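Local atomic coordinates of Pli0006 protein (Listeria innocua, PDB entry 3OP9), a protein that probably binds DNA through an amino-terminal helix-turn-helix domain of the XRE/Cro-C1 type and so acts as a transcriptional regulator. Residues Q7-K19 with Y42-L54. Numbering follows the deposited sequence. Where two conformers were deposited one is given.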
loop_
_atom_site.group_PDB
_atom_site.type_symbol
_atom_site.label_atom_id
_atom_site.label_comp_id
_atom_site.label_asym_id
_atom_site.label_seq_id
_atom_site.Cartn_x
_atom_site.Cartn_y
_atom_site.Cartn_z
ATOM N N GLN A 7 0.961 18.787 -8.818
ATOM C CA GLN A 7 0.945 19.724 -7.701
ATOM C C GLN A 7 0.227 19.112 -6.482
ATOM O O GLN A 7 -0.928 18.664 -6.601
ATOM C CB GLN A 7 0.261 21.025 -8.112
ATOM C CG GLN A 7 0.414 22.126 -7.088
ATOM C CD GLN A 7 1.860 22.587 -6.947
ATOM O OE1 GLN A 7 2.557 22.778 -7.944
ATOM N NE2 GLN A 7 2.318 22.750 -5.708
ATOM N N HIS A 8 0.881 19.105 -5.314
ATOM C CA HIS A 8 0.246 18.564 -4.104
ATOM C C HIS A 8 -0.984 19.387 -3.747
ATOM O O HIS A 8 -1.172 20.485 -4.277
ATOM C CB HIS A 8 1.216 18.558 -2.924
ATOM C CG HIS A 8 1.618 19.921 -2.454
ATOM N ND1 HIS A 8 0.874 20.642 -1.547
ATOM C CD2 HIS A 8 2.704 20.685 -2.738
ATOM C CE1 HIS A 8 1.474 21.793 -1.297
ATOM N NE2 HIS A 8 2.592 21.840 -2.000
ATOM N N GLN A 9 -1.811 18.878 -2.840
ATOM C CA GLN A 9 -3.027 19.592 -2.458
ATOM C C GLN A 9 -3.164 19.609 -0.938
ATOM O O GLN A 9 -4.212 19.335 -0.375
ATOM C CB GLN A 9 -4.233 18.960 -3.143
ATOM C CG GLN A 9 -4.526 17.554 -2.753
ATOM C CD GLN A 9 -5.712 17.000 -3.532
ATOM O OE1 GLN A 9 -5.710 17.016 -4.766
ATOM N NE2 GLN A 9 -6.743 16.542 -2.815
ATOM N N PHE A 10 -2.065 19.921 -0.263
ATOM C CA PHE A 10 -2.086 19.966 1.196
ATOM C C PHE A 10 -3.126 20.993 1.683
ATOM O O PHE A 10 -3.898 20.721 2.592
ATOM C CB PHE A 10 -0.711 20.329 1.752
ATOM C CG PHE A 10 -0.725 20.597 3.238
ATOM C CD1 PHE A 10 -1.014 19.564 4.144
ATOM C CD2 PHE A 10 -0.502 21.878 3.725
ATOM C CE1 PHE A 10 -1.040 19.803 5.523
ATOM C CE2 PHE A 10 -0.524 22.128 5.093
ATOM C CZ PHE A 10 -0.788 21.090 5.995
ATOM N N ALA A 11 -3.178 22.170 1.077
ATOM C CA ALA A 11 -4.032 23.199 1.659
ATOM C C ALA A 11 -5.503 22.765 1.539
ATOM O O ALA A 11 -6.303 22.953 2.470
ATOM C CB ALA A 11 -3.807 24.539 0.989
ATOM N N GLU A 12 -5.855 22.204 0.375
ATOM C CA GLU A 12 -7.227 21.723 0.105
ATOM C C GLU A 12 -7.579 20.582 1.073
ATOM O O GLU A 12 -8.683 20.531 1.624
ATOM C CB GLU A 12 -7.336 21.272 -1.369
ATOM C CG GLU A 12 -8.695 20.680 -1.736
ATOM C CD GLU A 12 -8.803 20.274 -3.218
ATOM O OE1 GLU A 12 -8.023 20.788 -4.054
ATOM O OE2 GLU A 12 -9.675 19.436 -3.543
ATOM N N ASN A 13 -6.629 19.674 1.282
ATOM C CA ASN A 13 -6.831 18.529 2.178
ATOM C C ASN A 13 -6.969 18.955 3.622
ATOM O O ASN A 13 -7.841 18.465 4.344
ATOM C CB ASN A 13 -5.678 17.522 2.059
ATOM C CG ASN A 13 -5.690 16.798 0.748
ATOM O OD1 ASN A 13 -6.666 16.876 0.006
ATOM N ND2 ASN A 13 -4.637 16.050 0.470
ATOM N N LEU A 14 -6.127 19.889 4.051
ATOM C CA LEU A 14 -6.209 20.308 5.431
ATOM C C LEU A 14 -7.563 21.011 5.622
ATOM O O LEU A 14 -8.216 20.856 6.646
ATOM C CB LEU A 14 -5.042 21.239 5.787
ATOM C CG LEU A 14 -5.022 21.602 7.278
ATOM C CD1 LEU A 14 -4.830 20.347 8.128
ATOM C CD2 LEU A 14 -3.935 22.595 7.571
ATOM N N SER A 15 -7.994 21.773 4.613
ATOM C CA SER A 15 -9.261 22.489 4.696
ATOM C C SER A 15 -10.429 21.495 4.823
ATOM O O SER A 15 -11.357 21.706 5.599
ATOM C CB SER A 15 -9.442 23.421 3.488
ATOM O OG SER A 15 -8.462 24.472 3.487
ATOM N N ARG A 16 -10.369 20.395 4.079
ATOM C CA ARG A 16 -11.438 19.411 4.135
ATOM C C ARG A 16 -11.430 18.629 5.456
ATOM O O ARG A 16 -12.493 18.274 5.965
ATOM C CB ARG A 16 -11.361 18.422 2.981
ATOM C CG ARG A 16 -12.588 17.501 3.013
ATOM C CD ARG A 16 -12.665 16.584 1.862
ATOM N NE ARG A 16 -12.868 17.262 0.589
ATOM C CZ ARG A 16 -14.053 17.640 0.103
ATOM N NH1 ARG A 16 -15.172 17.458 0.795
ATOM N NH2 ARG A 16 -14.104 18.216 -1.085
ATOM N N LEU A 17 -10.245 18.356 5.990
ATOM C CA LEU A 17 -10.113 17.688 7.284
ATOM C C LEU A 17 -10.708 18.569 8.371
ATOM O O LEU A 17 -11.464 18.103 9.219
ATOM C CB LEU A 17 -8.625 17.395 7.584
ATOM C CG LEU A 17 -8.056 16.205 6.818
ATOM C CD1 LEU A 17 -6.534 16.178 6.930
ATOM C CD2 LEU A 17 -8.676 14.878 7.313
ATOM N N LYS A 18 -10.383 19.854 8.326
ATOM C CA LYS A 18 -10.903 20.812 9.286
ATOM C C LYS A 18 -12.425 20.826 9.255
ATOM O O LYS A 18 -13.094 20.832 10.306
ATOM C CB LYS A 18 -10.360 22.203 8.966
ATOM C CG LYS A 18 -10.832 23.299 9.910
ATOM C CD LYS A 18 -10.953 24.627 9.188
ATOM C CE LYS A 18 -11.420 25.741 10.122
ATOM N NZ LYS A 18 -11.246 27.095 9.514
ATOM N N LYS A 19 -12.973 20.809 8.047
ATOM C CA LYS A 19 -14.419 20.865 7.864
ATOM C C LYS A 19 -15.060 19.581 8.370
ATOM O O LYS A 19 -15.990 19.611 9.157
ATOM C CB LYS A 19 -14.770 21.054 6.379
ATOM C CG LYS A 19 -16.280 20.883 6.081
ATOM C CD LYS A 19 -16.627 21.085 4.604
ATOM C CE LYS A 19 -16.231 19.887 3.731
ATOM N NZ LYS A 19 -17.060 18.665 3.979
ATOM N N TYR A 42 -1.787 28.021 6.253
ATOM C CA TYR A 42 -1.726 26.643 5.740
ATOM C C TYR A 42 -2.911 26.347 4.854
ATOM O O TYR A 42 -2.763 25.720 3.796
ATOM C CB TYR A 42 -1.777 25.614 6.863
ATOM C CG TYR A 42 -0.549 25.507 7.720
ATOM C CD1 TYR A 42 0.671 26.042 7.323
ATOM C CD2 TYR A 42 -0.620 24.872 8.945
ATOM C CE1 TYR A 42 1.804 25.933 8.153
ATOM C CE2 TYR A 42 0.479 24.762 9.764
ATOM C CZ TYR A 42 1.687 25.286 9.372
ATOM O OH TYR A 42 2.759 25.131 10.235
HETATM N N MSE A 43 -4.090 26.762 5.320
HETATM C CA MSE A 43 -5.364 26.424 4.671
HETATM C C MSE A 43 -5.524 27.137 3.342
HETATM O O MSE A 43 -6.165 26.622 2.438
HETATM C CB MSE A 43 -6.557 26.788 5.562
HETATM C CG MSE A 43 -6.552 26.160 6.945
HETATM SE SE MSE A 43 -7.359 24.372 7.075
HETATM C CE MSE A 43 -6.752 23.973 8.891
ATOM N N SER A 44 -4.949 28.327 3.228
ATOM C CA SER A 44 -5.108 29.139 2.040
ATOM C C SER A 44 -3.975 28.840 1.081
ATOM O O SER A 44 -3.961 29.332 -0.048
ATOM C CB SER A 44 -5.116 30.618 2.404
ATOM O OG SER A 44 -3.866 30.985 2.929
ATOM N N GLY A 45 -3.019 28.043 1.549
ATOM C CA GLY A 45 -1.857 27.668 0.760
ATOM C C GLY A 45 -0.764 28.732 0.707
ATOM O O GLY A 45 0.179 28.628 -0.071
ATOM N N GLU A 46 -0.894 29.754 1.539
ATOM C CA GLU A 46 0.067 30.851 1.532
ATOM C C GLU A 46 1.394 30.450 2.162
ATOM O O GLU A 46 2.428 31.060 1.896
ATOM C CB GLU A 46 -0.518 32.056 2.254
ATOM C CG GLU A 46 -1.609 32.748 1.451
ATOM C CD GLU A 46 -2.093 34.013 2.110
ATOM O OE1 GLU A 46 -1.548 35.090 1.791
ATOM O OE2 GLU A 46 -3.015 33.927 2.948
ATOM N N THR A 47 1.358 29.423 3.001
ATOM C CA THR A 47 2.556 28.966 3.696
ATOM C C THR A 47 2.381 27.472 3.953
ATOM O O THR A 47 1.249 27.008 4.095
ATOM C CB THR A 47 2.768 29.702 5.024
ATOM O OG1 THR A 47 4.166 29.729 5.355
ATOM C CG2 THR A 47 1.999 29.020 6.147
ATOM N N LYS A 48 3.488 26.733 4.006
ATOM C CA LYS A 48 3.449 25.274 4.194
ATOM C C LYS A 48 4.217 24.851 5.434
ATOM O O LYS A 48 5.186 25.496 5.804
ATOM C CB LYS A 48 4.057 24.555 2.990
ATOM C CG LYS A 48 3.250 24.659 1.697
ATOM C CD LYS A 48 4.039 25.404 0.632
ATOM C CE LYS A 48 3.641 24.970 -0.767
ATOM N NZ LYS A 48 2.450 25.697 -1.282
ATOM N N PRO A 49 3.795 23.748 6.072
ATOM C CA PRO A 49 4.438 23.286 7.308
ATOM C C PRO A 49 5.719 22.528 7.020
ATOM O O PRO A 49 5.915 22.034 5.908
ATOM C CB PRO A 49 3.393 22.338 7.905
ATOM C CG PRO A 49 2.738 21.736 6.689
ATOM C CD PRO A 49 2.751 22.809 5.615
ATOM N N ASP A 50 6.603 22.438 8.008
ATOM C CA ASP A 50 7.807 21.642 7.842
ATOM C C ASP A 50 7.453 20.201 8.167
ATOM O O ASP A 50 6.350 19.927 8.634
ATOM C CB ASP A 50 8.959 22.152 8.723
ATOM C CG ASP A 50 8.621 22.156 10.207
ATOM O OD1 ASP A 50 7.719 21.410 10.631
ATOM O OD2 ASP A 50 9.276 22.901 10.965
ATOM N N ILE A 51 8.396 19.297 7.938
ATOM C CA ILE A 51 8.165 17.874 8.082
ATOM C C ILE A 51 7.615 17.515 9.464
ATOM O O ILE A 51 6.785 16.611 9.594
ATOM C CB ILE A 51 9.465 17.091 7.855
ATOM C CG1 ILE A 51 9.200 15.584 7.899
ATOM C CG2 ILE A 51 10.489 17.438 8.916
ATOM C CD1 ILE A 51 10.467 14.743 7.929
ATOM N N GLU A 52 8.079 18.200 10.501
ATOM C CA GLU A 52 7.640 17.837 11.858
ATOM C C GLU A 52 6.159 18.118 12.006
ATOM O O GLU A 52 5.406 17.331 12.588
ATOM C CB GLU A 52 8.414 18.640 12.913
ATOM C CG GLU A 52 9.898 18.306 12.982
ATOM C CD GLU A 52 10.173 16.874 13.438
ATOM O OE1 GLU A 52 9.209 16.088 13.597
ATOM O OE2 GLU A 52 11.363 16.535 13.636
ATOM N N LYS A 53 5.719 19.233 11.442
ATOM C CA LYS A 53 4.290 19.568 11.496
ATOM C C LYS A 53 3.411 18.651 10.622
ATOM O O LYS A 53 2.299 18.299 11.014
ATOM C CB LYS A 53 4.113 21.056 11.178
ATOM C CG LYS A 53 4.648 21.900 12.319
ATOM C CD LYS A 53 4.586 23.367 12.052
ATOM C CE LYS A 53 5.178 24.123 13.213
ATOM N NZ LYS A 53 6.592 23.744 13.442
ATOM N N LEU A 54 3.905 18.223 9.463
ATOM C CA LEU A 54 3.178 17.247 8.663
ATOM C C LEU A 54 3.046 15.939 9.401
ATOM O O LEU A 54 2.017 15.281 9.289
ATOM C CB LEU A 54 3.891 16.968 7.338
ATOM C CG LEU A 54 3.843 18.123 6.336
ATOM C CD1 LEU A 54 4.838 17.919 5.208
ATOM C CD2 LEU A 54 2.425 18.256 5.822
#
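In the helix-turn-helix domain of this XRE-family protein, Phe10 and Ala11 of helix 10-21 pack against the end of helix 36-44 and the loop that follows it. The Phe10 ring reaches Pro49, whose CD lies 3.4 Å from Phe10 CE2, because chi1 (171°) swings the ring away from the backbone N. Leu54 CD2 makes an off-centre CH-pi contact, 4.3 Å from the Phe10 ring centroid. Ala11 CB sits on the backbone at the helix end, 3.2 Å from Tyr42 O and 3.6 Å from Gly45 N, where positive phi turns the chain out of the helix. Selenomethionine Met43, in the conformer given, bends at chi2 (-87°) and runs across Leu14 at about a right angle, its SE 3.6 Å from Leu14 CG. Ser15 OG lies 3.3 Å from Met43 O but donates its hydrogen bond to Ala11 O, which Ser15 N reaches from the opposite face of its plane. At the far end, Lys48 CE lies at the edge of the His8 ring, near its plane, 3.5 Å from His8 NE2, while ND1 accepts in plane from Phe10 N; His8 NE2 is hydrogen-bonded to Glu52 OE2 of a second subunit. Helices 65-69 and 25-32 flank the contact, Leu68 against Phe10 and Leu54, Ile28 against Met43 and Leu32 against Tyr42.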